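Local coordinates for fasciclin I (Drosophila melanogaster, PDB 1O70), which acts as a neural cell adhesion molecule, here represented by its third and fourth FAS1 domains, at residues Ala19-Val30 with Ile50-Trp58; Leu165-Thr174 with Tyr196-Trp204. All blocks are in the same frame, centred on the assembly; numbering follows the deposited sequence.

Interaction 1. Residues Ala19-Val30 with Ile50-Trp58; sequences AENGALRKFYEV and ILAPSNEAW. With SO4 (sulfate ion), chain D.
Helix 21-30 of the third FAS1 domain packs on the strand 50-53 through Ala-23 and Ala-52, small side chains that allow the axes of the two short segments to approach to 7.5 Å at an angle of 100°. Phe-27, whose CG stands anti to the backbone N (chi1 -175°), a rotation that carries the ring to Ile-50, lays one face there: CG2 of Ile-50 is 3.9 Å from the centroid of the Phe-27 ring in a CH-pi contact. The Trp-58 indole in turn takes Val-30 CG2 over one face, 3.7 Å from the centroid of its six-membered ring, while Lys-26 CG leans obliquely on the indole. In the indole plane, Trp-58 NE1 donates to a water 2.7 Å away, which in turn donates to Ala-23 O and Pro-53 O, tying helix, strand and indole together. Replacing Trp-58 by an alanine is likely to leave the water without its indole donor and to open a gap beside Val-30 and Lys-26. Asn-55 is a knob among Gly-22, Ala-23, Arg-25 and Lys-26; its ND2 makes a weak bond to Gly-22 O (2.7 Å), and glycine suits this place because a CB on it would run into Asn-55 OD1. Arg-25 NH2 and Lys-26 NZ hold a sulfate, probably from the crystallisation liquor. Ser-54, the N-cap of the next helix, accepts from Ala-57 N through OG. Such helix-on-sheet packing beside a strand-to-helix turn belongs to the FAS1 fold.

Interaction 2. Residues Leu165-Thr174 with Tyr196-Trp204; sequences LESDPMMSDT and YFVPRDKGW. With NAG (2-acetamido-2-deoxy-beta-D-glucopyranose), chain B; SO4 (sulfate ion), chain C.
Trp-204 receives Thr-174 OG1 at its edge, in the ring plane, while one face of the indole lies against Pro-199 CB. The edge of the Tyr-196 ring meets Leu-165, with Leu-165 CD1 3.7 Å from Tyr-196 CE1, and Val-198 CG2 covers one face. The Arg-200 guanidinium has Lys-202 CE over one face and a sulfate oxygen at its edge. Threonine suits its place because its hydroxyl works twice: Trp-204 NE1 donates to Thr-174 OG1 (2.7 Å, nearly straight at 168°), and Thr-174 OG1 donates to a lone pair of Pro-199 O (2.9 Å). With OG1 beside the backbone N (chi1 -71°), the methyl CG2 is turned to Val-198 and the Tyr-196 hydroxyl. Asp-201 grips the start of helix 172-174: its OD2 accepts from Ser-172 OG on the syn lone pair (2.6 Å), and Asp-173 N donates to Asp-201 OD1 (2.7 Å). The Asp-173 carboxylate stacks on that of Asp-201, planes 22° apart; the like charges lie close (Asp-173 OD2 to Asp-201 OD1 3.6 Å), a cost probably eased by those two donors. Asp-201 N bonds Met-170 O (3.0 Å), a backbone bond that links the two segments. NAG O6, from a glycan attached to the protein itself, donates to Ser-167 O. Around this contact Met-170 and Met-171 rest on strands 298-303 and 284-295, and Trp-204 touches Met-177 of helix 172-177.

How the interactions relate
Interaction 1 closes before interaction 2 opens along the chain: the first lies in the third FAS1 domain, the second in the fourth. Their centres are 31 Å apart, on opposite sides of the chain's centre, and their nearest atoms stay about 15 Å apart, so neither supports the other directly. They are nevertheless counterparts. Each joins an early helical segment to the strand 48-53 or 193-199, each running parallel to the last strand, 145-150 or 298-303, of a seven-stranded mixed sheet with order 2-1-7-6-5-4-3. In both, the strand runs through a proline into a helix bearing a tryptophan. The adhesion protein thus repeats one fold in tandem, with separately built cores.

Interaction 1. Residues Ala19-Val30 with Ile50-Trp58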
loop_
_atom_site.group_PDB
_atom_site.type_symbol
_atom_site.label_atom_id
_atom_site.label_comp_id
_atom_site.label_asym_id
_atom_site.label_seq_id
_atom_site.Cartn_x
_atom_site.Cartn_y
_atom_site.Cartn_z
ATOM N N ALA A 19 12.349 -14.974 -16.910
ATOM C CA ALA A 19 13.467 -15.538 -16.099
ATOM C C ALA A 19 13.161 -16.979 -15.696
ATOM O O ALA A 19 13.708 -17.919 -16.273
ATOM C CB ALA A 19 13.684 -14.685 -14.849
ATOM N N GLU A 20 12.286 -17.130 -14.701
ATOM C CA GLU A 20 11.858 -18.434 -14.183
ATOM C C GLU A 20 13.005 -19.262 -13.612
ATOM O O GLU A 20 13.096 -19.462 -12.394
ATOM C CB GLU A 20 11.143 -19.223 -15.282
ATOM C CG GLU A 20 10.727 -20.627 -14.881
ATOM C CD GLU A 20 10.044 -21.347 -16.018
ATOM O OE1 GLU A 20 10.610 -21.367 -17.132
ATOM O OE2 GLU A 20 8.942 -21.891 -15.803
ATOM N N ASN A 21 13.871 -19.754 -14.498
ATOM C CA ASN A 21 15.025 -20.542 -14.079
ATOM C C ASN A 21 15.827 -19.759 -13.051
ATOM O O ASN A 21 15.965 -20.186 -11.903
ATOM C CB ASN A 21 15.923 -20.880 -15.275
ATOM C CG ASN A 21 15.492 -22.146 -15.986
ATOM O OD1 ASN A 21 14.974 -23.075 -15.362
ATOM N ND2 ASN A 21 15.721 -22.198 -17.295
ATOM N N GLY A 22 16.339 -18.604 -13.463
ATOM C CA GLY A 22 17.120 -17.780 -12.558
ATOM C C GLY A 22 16.345 -17.255 -11.361
ATOM O O GLY A 22 16.860 -17.231 -10.245
ATOM N N ALA A 23 15.101 -16.848 -11.583
ATOM C CA ALA A 23 14.285 -16.298 -10.507
ATOM C C ALA A 23 14.047 -17.244 -9.342
ATOM O O ALA A 23 14.354 -16.917 -8.199
ATOM C CB ALA A 23 12.944 -15.815 -11.055
ATOM N N LEU A 24 13.479 -18.407 -9.624
ATOM C CA LEU A 24 13.200 -19.364 -8.562
ATOM C C LEU A 24 14.409 -19.803 -7.737
ATOM O O LEU A 24 14.313 -19.909 -6.513
ATOM C CB LEU A 24 12.493 -20.592 -9.128
ATOM C CG LEU A 24 10.974 -20.554 -9.000
ATOM C CD1 LEU A 24 10.422 -21.908 -9.417
ATOM C CD2 LEU A 24 10.561 -20.253 -7.551
ATOM N N ARG A 25 15.543 -20.061 -8.381
ATOM C CA ARG A 25 16.704 -20.483 -7.614
ATOM C C ARG A 25 17.161 -19.349 -6.713
ATOM O O ARG A 25 17.615 -19.578 -5.590
ATOM C CB ARG A 25 17.856 -20.904 -8.525
ATOM C CG ARG A 25 18.444 -19.761 -9.291
ATOM C CD ARG A 25 19.946 -19.908 -9.460
ATOM N NE ARG A 25 20.472 -18.746 -10.168
ATOM C CZ ARG A 25 20.762 -17.584 -9.591
ATOM N NH1 ARG A 25 20.595 -17.422 -8.284
ATOM N NH2 ARG A 25 21.185 -16.570 -10.334
ATOM N N LYS A 26 17.042 -18.123 -7.214
ATOM C CA LYS A 26 17.438 -16.937 -6.462
ATOM C C LYS A 26 16.509 -16.765 -5.263
ATOM O O LYS A 26 16.962 -16.457 -4.154
ATOM C CB LYS A 26 17.362 -15.698 -7.353
ATOM C CG LYS A 26 17.753 -14.410 -6.658
ATOM C CD LYS A 26 19.212 -14.437 -6.241
ATOM C CE LYS A 26 19.611 -13.145 -5.548
ATOM N NZ LYS A 26 21.072 -13.120 -5.245
ATOM N N PHE A 27 15.211 -16.975 -5.487
ATOM C CA PHE A 27 14.236 -16.853 -4.417
ATOM C C PHE A 27 14.649 -17.803 -3.296
ATOM O O PHE A 27 14.682 -17.421 -2.125
ATOM C CB PHE A 27 12.829 -17.202 -4.919
ATOM C CG PHE A 27 11.739 -16.987 -3.890
ATOM C CD1 PHE A 27 11.234 -15.713 -3.638
ATOM C CD2 PHE A 27 11.217 -18.059 -3.173
ATOM C CE1 PHE A 27 10.218 -15.513 -2.683
ATOM C CE2 PHE A 27 10.204 -17.874 -2.216
ATOM C CZ PHE A 27 9.704 -16.602 -1.973
ATOM N N TYR A 28 14.989 -19.038 -3.652
ATOM C CA TYR A 28 15.387 -20.012 -2.641
ATOM C C TYR A 28 16.740 -19.677 -2.027
ATOM O O TYR A 28 16.976 -19.943 -0.847
ATOM C CB TYR A 28 15.392 -21.419 -3.236
ATOM C CG TYR A 28 14.013 -21.905 -3.607
ATOM C CD1 TYR A 28 13.788 -22.546 -4.830
ATOM C CD2 TYR A 28 12.926 -21.728 -2.738
ATOM C CE1 TYR A 28 12.525 -23.000 -5.187
ATOM C CE2 TYR A 28 11.653 -22.181 -3.088
ATOM C CZ TYR A 28 11.465 -22.822 -4.321
ATOM O OH TYR A 28 10.225 -23.305 -4.681
ATOM N N GLU A 29 17.632 -19.090 -2.813
ATOM C CA GLU A 29 18.920 -18.705 -2.264
ATOM C C GLU A 29 18.673 -17.659 -1.185
ATOM O O GLU A 29 19.244 -17.736 -0.098
ATOM C CB GLU A 29 19.824 -18.147 -3.352
ATOM C CG GLU A 29 20.696 -19.203 -3.985
ATOM C CD GLU A 29 21.499 -18.657 -5.127
ATOM O OE1 GLU A 29 21.991 -17.510 -5.006
ATOM O OE2 GLU A 29 21.642 -19.372 -6.145
ATOM N N VAL A 30 17.810 -16.689 -1.477
ATOM C CA VAL A 30 17.496 -15.666 -0.491
ATOM C C VAL A 30 16.925 -16.322 0.764
ATOM O O VAL A 30 17.249 -15.921 1.885
ATOM C CB VAL A 30 16.486 -14.626 -1.032
ATOM C CG1 VAL A 30 16.042 -13.690 0.093
ATOM C CG2 VAL A 30 17.133 -13.812 -2.152
ATOM N N ILE A 50 3.658 -18.489 -5.184
ATOM C CA ILE A 50 4.820 -17.663 -4.937
ATOM C C ILE A 50 5.018 -16.614 -6.018
ATOM O O ILE A 50 4.889 -16.904 -7.212
ATOM C CB ILE A 50 6.081 -18.544 -4.873
ATOM C CG1 ILE A 50 5.921 -19.568 -3.749
ATOM C CG2 ILE A 50 7.327 -17.678 -4.694
ATOM C CD1 ILE A 50 7.081 -20.541 -3.616
ATOM N N LEU A 51 5.313 -15.388 -5.593
ATOM C CA LEU A 51 5.585 -14.303 -6.528
ATOM C C LEU A 51 7.088 -14.158 -6.429
ATOM O O LEU A 51 7.594 -13.557 -5.484
ATOM C CB LEU A 51 4.901 -12.997 -6.097
ATOM C CG LEU A 51 3.367 -13.010 -5.995
ATOM C CD1 LEU A 51 2.865 -11.576 -5.825
ATOM C CD2 LEU A 51 2.745 -13.619 -7.257
ATOM N N ALA A 52 7.807 -14.743 -7.383
ATOM C CA ALA A 52 9.258 -14.694 -7.367
ATOM C C ALA A 52 9.811 -13.528 -8.171
ATOM O O ALA A 52 9.614 -13.445 -9.382
ATOM C CB ALA A 52 9.827 -16.004 -7.893
ATOM N N PRO A 53 10.500 -12.600 -7.498
ATOM C CA PRO A 53 11.081 -11.441 -8.182
ATOM C C PRO A 53 12.131 -11.930 -9.172
ATOM O O PRO A 53 12.846 -12.895 -8.889
ATOM C CB PRO A 53 11.736 -10.650 -7.050
ATOM C CG PRO A 53 10.937 -11.031 -5.848
ATOM C CD PRO A 53 10.684 -12.502 -6.041
ATOM N N SER A 54 12.225 -11.274 -10.326
ATOM C CA SER A 54 13.220 -11.645 -11.329
ATOM C C SER A 54 14.591 -11.380 -10.724
ATOM O O SER A 54 14.703 -10.646 -9.745
ATOM C CB SER A 54 13.068 -10.784 -12.576
ATOM O OG SER A 54 13.417 -9.448 -12.269
ATOM N N ASN A 55 15.634 -11.967 -11.305
ATOM C CA ASN A 55 16.986 -11.762 -10.796
ATOM C C ASN A 55 17.373 -10.301 -10.924
ATOM O O ASN A 55 18.123 -9.768 -10.104
ATOM C CB ASN A 55 17.977 -12.621 -11.572
ATOM C CG ASN A 55 17.504 -14.041 -11.725
ATOM O OD1 ASN A 55 16.588 -14.327 -12.502
ATOM N ND2 ASN A 55 18.110 -14.944 -10.969
ATOM N N GLU A 56 16.856 -9.660 -11.966
ATOM C CA GLU A 56 17.131 -8.257 -12.215
ATOM C C GLU A 56 16.450 -7.430 -11.128
ATOM O O GLU A 56 16.911 -6.344 -10.775
ATOM C CB GLU A 56 16.597 -7.860 -13.588
ATOM C CG GLU A 56 16.991 -6.464 -14.035
ATOM C CD GLU A 56 16.444 -6.122 -15.412
ATOM O OE1 GLU A 56 16.678 -6.909 -16.368
ATOM O OE2 GLU A 56 15.790 -5.055 -15.540
ATOM N N ALA A 57 15.353 -7.962 -10.595
ATOM C CA ALA A 57 14.608 -7.293 -9.543
ATOM C C ALA A 57 15.335 -7.416 -8.210
ATOM O O ALA A 57 15.266 -6.524 -7.370
ATOM C CB ALA A 57 13.214 -7.897 -9.432
ATOM N N TRP A 58 16.029 -8.526 -8.006
ATOM C CA TRP A 58 16.745 -8.716 -6.760
ATOM C C TRP A 58 18.044 -7.926 -6.714
ATOM O O TRP A 58 18.651 -7.790 -5.659
ATOM C CB TRP A 58 17.057 -10.187 -6.551
ATOM C CG TRP A 58 15.948 -10.956 -5.942
ATOM C CD1 TRP A 58 15.191 -11.917 -6.540
ATOM C CD2 TRP A 58 15.517 -10.894 -4.580
ATOM N NE1 TRP A 58 14.320 -12.467 -5.632
ATOM C CE2 TRP A 58 14.498 -11.855 -4.418
ATOM C CE3 TRP A 58 15.887 -10.110 -3.478
ATOM C CZ2 TRP A 58 13.860 -12.076 -3.193
ATOM C CZ3 TRP A 58 15.247 -10.325 -2.257
ATOM C CH2 TRP A 58 14.244 -11.300 -2.128
HETATM S S SO4 D . 22.348 -13.898 -8.924
HETATM O O1 SO4 D . 20.967 -13.772 -9.438
HETATM O O2 SO4 D . 23.306 -13.839 -10.042
HETATM O O3 SO4 D . 22.615 -12.804 -7.973
HETATM O O4 SO4 D . 22.495 -15.190 -8.220
HETATM O O HOH W 1 12.985 -14.511 -6.833
#

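Interaction 2. Residues Leu165-Thr174 with Tyr196-Trp204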
loop_
_atom_site.group_PDB
_atom_site.type_symbol
_atom_site.label_atom_id
_atom_site.label_comp_id
_atom_site.label_asym_id
_atom_site.label_seq_id
_atom_site.Cartn_x
_atom_site.Cartn_y
_atom_site.Cartn_z
ATOM N N LEU A 165 1.833 8.395 -5.202
ATOM C CA LEU A 165 0.601 9.111 -5.529
ATOM C C LEU A 165 0.347 9.284 -7.014
ATOM O O LEU A 165 -0.802 9.282 -7.446
ATOM C CB LEU A 165 0.583 10.493 -4.882
ATOM C CG LEU A 165 0.279 10.631 -3.391
ATOM C CD1 LEU A 165 0.571 12.068 -2.999
ATOM C CD2 LEU A 165 -1.177 10.260 -3.099
ATOM N N GLU A 166 1.396 9.450 -7.805
ATOM C CA GLU A 166 1.171 9.625 -9.234
ATOM C C GLU A 166 1.090 8.308 -9.981
ATOM O O GLU A 166 0.513 8.252 -11.059
ATOM C CB GLU A 166 2.249 10.525 -9.837
ATOM C CG GLU A 166 3.616 10.279 -9.280
ATOM C CD GLU A 166 4.636 11.270 -9.814
ATOM O OE1 GLU A 166 4.313 12.479 -9.888
ATOM O OE2 GLU A 166 5.765 10.839 -10.142
ATOM N N SER A 167 1.633 7.245 -9.392
ATOM C CA SER A 167 1.602 5.942 -10.037
ATOM C C SER A 167 0.487 4.974 -9.597
ATOM O O SER A 167 0.301 3.930 -10.222
ATOM C CB SER A 167 2.972 5.258 -9.903
ATOM O OG SER A 167 3.338 5.060 -8.561
ATOM N N ASP A 168 -0.254 5.316 -8.544
ATOM C CA ASP A 168 -1.331 4.459 -8.028
ATOM C C ASP A 168 -2.711 4.971 -8.459
ATOM O O ASP A 168 -3.195 5.990 -7.953
ATOM C CB ASP A 168 -1.268 4.411 -6.497
ATOM C CG ASP A 168 -2.070 3.255 -5.903
ATOM O OD1 ASP A 168 -3.183 2.956 -6.397
ATOM O OD2 ASP A 168 -1.594 2.652 -4.917
ATOM N N PRO A 169 -3.389 4.247 -9.368
ATOM C CA PRO A 169 -4.714 4.689 -9.831
ATOM C C PRO A 169 -5.730 4.910 -8.712
ATOM O O PRO A 169 -6.657 5.721 -8.841
ATOM C CB PRO A 169 -5.167 3.559 -10.759
ATOM C CG PRO A 169 -3.898 2.851 -11.131
ATOM C CD PRO A 169 -3.086 2.899 -9.872
ATOM N N MET A 170 -5.558 4.176 -7.621
ATOM C CA MET A 170 -6.472 4.268 -6.493
ATOM C C MET A 170 -6.390 5.612 -5.773
ATOM O O MET A 170 -7.339 6.029 -5.102
ATOM C CB MET A 170 -6.179 3.142 -5.510
ATOM C CG MET A 170 -7.362 2.842 -4.638
ATOM S SD MET A 170 -7.173 1.322 -3.721
ATOM C CE MET A 170 -6.478 2.005 -2.276
ATOM N N MET A 171 -5.253 6.279 -5.948
ATOM C CA MET A 171 -4.973 7.562 -5.329
ATOM C C MET A 171 -5.138 8.729 -6.289
ATOM O O MET A 171 -4.910 9.870 -5.902
ATOM C CB MET A 171 -3.539 7.555 -4.771
ATOM C CG MET A 171 -3.291 6.494 -3.673
ATOM S SD MET A 171 -1.583 6.456 -3.081
ATOM C CE MET A 171 -1.537 4.979 -2.078
ATOM N N SER A 172 -5.570 8.449 -7.517
ATOM C CA SER A 172 -5.720 9.474 -8.551
ATOM C C SER A 172 -6.429 10.772 -8.141
ATOM O O SER A 172 -5.970 11.862 -8.507
ATOM C CB SER A 172 -6.412 8.883 -9.787
ATOM O OG SER A 172 -7.825 9.054 -9.738
ATOM N N ASP A 173 -7.525 10.670 -7.388
ATOM C CA ASP A 173 -8.242 11.869 -6.961
ATOM C C ASP A 173 -7.424 12.685 -5.968
ATOM O O ASP A 173 -7.204 13.887 -6.155
ATOM C CB ASP A 173 -9.595 11.504 -6.339
ATOM C CG ASP A 173 -10.645 11.174 -7.381
ATOM O OD1 ASP A 173 -10.388 11.387 -8.570
ATOM O OD2 ASP A 173 -11.736 10.701 -7.021
ATOM N N THR A 174 -6.970 12.032 -4.906
ATOM C CA THR A 174 -6.170 12.730 -3.920
ATOM C C THR A 174 -4.908 13.306 -4.569
ATOM O O THR A 174 -4.477 14.405 -4.219
ATOM C CB THR A 174 -5.785 11.807 -2.739
ATOM O OG1 THR A 174 -6.948 11.541 -1.949
ATOM C CG2 THR A 174 -4.737 12.467 -1.857
ATOM N N TYR A 196 1.012 10.045 5.176
ATOM C CA TYR A 196 -0.132 10.590 4.453
ATOM C C TYR A 196 -1.350 9.666 4.473
ATOM O O TYR A 196 -1.298 8.537 3.974
ATOM C CB TYR A 196 0.290 10.879 3.002
ATOM C CG TYR A 196 -0.559 11.888 2.241
ATOM C CD1 TYR A 196 -0.326 12.126 0.884
ATOM C CD2 TYR A 196 -1.600 12.587 2.858
ATOM C CE1 TYR A 196 -1.104 13.021 0.154
ATOM C CE2 TYR A 196 -2.385 13.494 2.139
ATOM C CZ TYR A 196 -2.137 13.703 0.783
ATOM O OH TYR A 196 -2.940 14.563 0.059
ATOM N N PHE A 197 -2.437 10.150 5.071
ATOM C CA PHE A 197 -3.677 9.393 5.121
ATOM C C PHE A 197 -4.402 9.798 3.856
ATOM O O PHE A 197 -5.034 10.853 3.797
ATOM C CB PHE A 197 -4.508 9.752 6.355
ATOM C CG PHE A 197 -3.845 9.400 7.645
ATOM C CD1 PHE A 197 -2.900 10.254 8.197
ATOM C CD2 PHE A 197 -4.099 8.177 8.265
ATOM C CE1 PHE A 197 -2.204 9.905 9.346
ATOM C CE2 PHE A 197 -3.410 7.809 9.420
ATOM C CZ PHE A 197 -2.456 8.675 9.962
ATOM N N VAL A 198 -4.288 8.945 2.843
ATOM C CA VAL A 198 -4.867 9.199 1.533
ATOM C C VAL A 198 -6.239 8.610 1.238
ATOM O O VAL A 198 -6.403 7.396 1.179
ATOM C CB VAL A 198 -3.941 8.690 0.422
ATOM C CG1 VAL A 198 -4.564 8.964 -0.917
ATOM C CG2 VAL A 198 -2.579 9.347 0.535
ATOM N N PRO A 199 -7.251 9.469 1.045
ATOM C CA PRO A 199 -8.579 8.927 0.739
ATOM C C PRO A 199 -8.517 8.303 -0.671
ATOM O O PRO A 199 -7.936 8.884 -1.585
ATOM C CB PRO A 199 -9.474 10.165 0.781
ATOM C CG PRO A 199 -8.764 11.071 1.772
ATOM C CD PRO A 199 -7.325 10.909 1.356
ATOM N N ARG A 200 -9.095 7.117 -0.843
ATOM C CA ARG A 200 -9.090 6.454 -2.142
ATOM C C ARG A 200 -10.116 7.138 -3.039
ATOM O O ARG A 200 -10.942 7.910 -2.557
ATOM C CB ARG A 200 -9.463 4.983 -1.986
ATOM C CG ARG A 200 -10.838 4.798 -1.390
ATOM C CD ARG A 200 -11.106 3.358 -1.023
ATOM N NE ARG A 200 -11.086 2.492 -2.190
ATOM C CZ ARG A 200 -11.558 1.248 -2.201
ATOM N NH1 ARG A 200 -12.088 0.727 -1.097
ATOM N NH2 ARG A 200 -11.502 0.526 -3.312
ATOM N N ASP A 201 -10.072 6.861 -4.341
ATOM C CA ASP A 201 -11.022 7.468 -5.266
ATOM C C ASP A 201 -12.474 7.255 -4.810
ATOM O O ASP A 201 -13.255 8.217 -4.747
ATOM C CB ASP A 201 -10.816 6.908 -6.677
ATOM C CG ASP A 201 -9.709 7.642 -7.451
ATOM O OD1 ASP A 201 -8.921 8.414 -6.835
ATOM O OD2 ASP A 201 -9.620 7.437 -8.685
ATOM N N LYS A 202 -12.835 6.011 -4.484
ATOM C CA LYS A 202 -14.196 5.688 -4.028
ATOM C C LYS A 202 -14.599 6.635 -2.887
ATOM O O LYS A 202 -15.762 7.033 -2.774
ATOM C CB LYS A 202 -14.271 4.239 -3.542
ATOM C CG LYS A 202 -15.696 3.721 -3.344
ATOM C CD LYS A 202 -15.725 2.366 -2.630
ATOM C CE LYS A 202 -14.826 1.312 -3.296
ATOM N NZ LYS A 202 -15.261 0.890 -4.661
ATOM N N GLY A 203 -13.626 6.981 -2.046
ATOM C CA GLY A 203 -13.880 7.892 -0.949
ATOM C C GLY A 203 -14.288 9.269 -1.447
ATOM O O GLY A 203 -15.282 9.814 -0.968
ATOM N N TRP A 204 -13.543 9.848 -2.390
ATOM C CA TRP A 204 -13.919 11.164 -2.906
ATOM C C TRP A 204 -15.237 11.068 -3.676
ATOM O O TRP A 204 -16.025 12.021 -3.668
ATOM C CB TRP A 204 -12.834 11.758 -3.814
ATOM C CG TRP A 204 -11.626 12.247 -3.044
ATOM C CD1 TRP A 204 -10.356 11.744 -3.110
ATOM C CD2 TRP A 204 -11.583 13.304 -2.059
ATOM N NE1 TRP A 204 -9.536 12.405 -2.231
ATOM C CE2 TRP A 204 -10.256 13.361 -1.579
ATOM C CE3 TRP A 204 -12.536 14.198 -1.538
ATOM C CZ2 TRP A 204 -9.847 14.282 -0.607
ATOM C CZ3 TRP A 204 -12.123 15.121 -0.557
ATOM C CH2 TRP A 204 -10.788 15.147 -0.106
HETATM C C1 NAG B . 0.468 -0.565 -10.927
HETATM C C2 NAG B . -1.052 -0.678 -10.862
HETATM C C3 NAG B . -1.611 -0.619 -12.287
HETATM C C4 NAG B . -1.127 0.650 -13.014
HETATM C C5 NAG B . 0.409 0.740 -12.916
HETATM C C6 NAG B . 1.001 2.003 -13.501
HETATM C C7 NAG B . -2.113 -1.948 -9.111
HETATM C C8 NAG B . -2.509 -3.311 -8.559
HETATM N N2 NAG B . -1.427 -1.934 -10.249
HETATM O O3 NAG B . -3.026 -0.688 -12.263
HETATM O O4 NAG B . -1.503 0.574 -14.404
HETATM O O5 NAG B . 0.834 0.672 -11.541
HETATM O O6 NAG B . 0.359 3.153 -12.970
HETATM O O7 NAG B . -2.422 -0.925 -8.510
HETATM S S SO4 C . -11.077 2.931 -5.969
HETATM O O1 SO4 C . -9.817 2.979 -6.701
HETATM O O2 SO4 C . -10.968 3.786 -4.775
HETATM O O3 SO4 C . -12.184 3.418 -6.805
HETATM O O4 SO4 C . -11.338 1.536 -5.561
HETATM O O HOH W 2 -7.824 9.247 -4.274
HETATM O O HOH W 3 -2.249 14.688 -2.706
#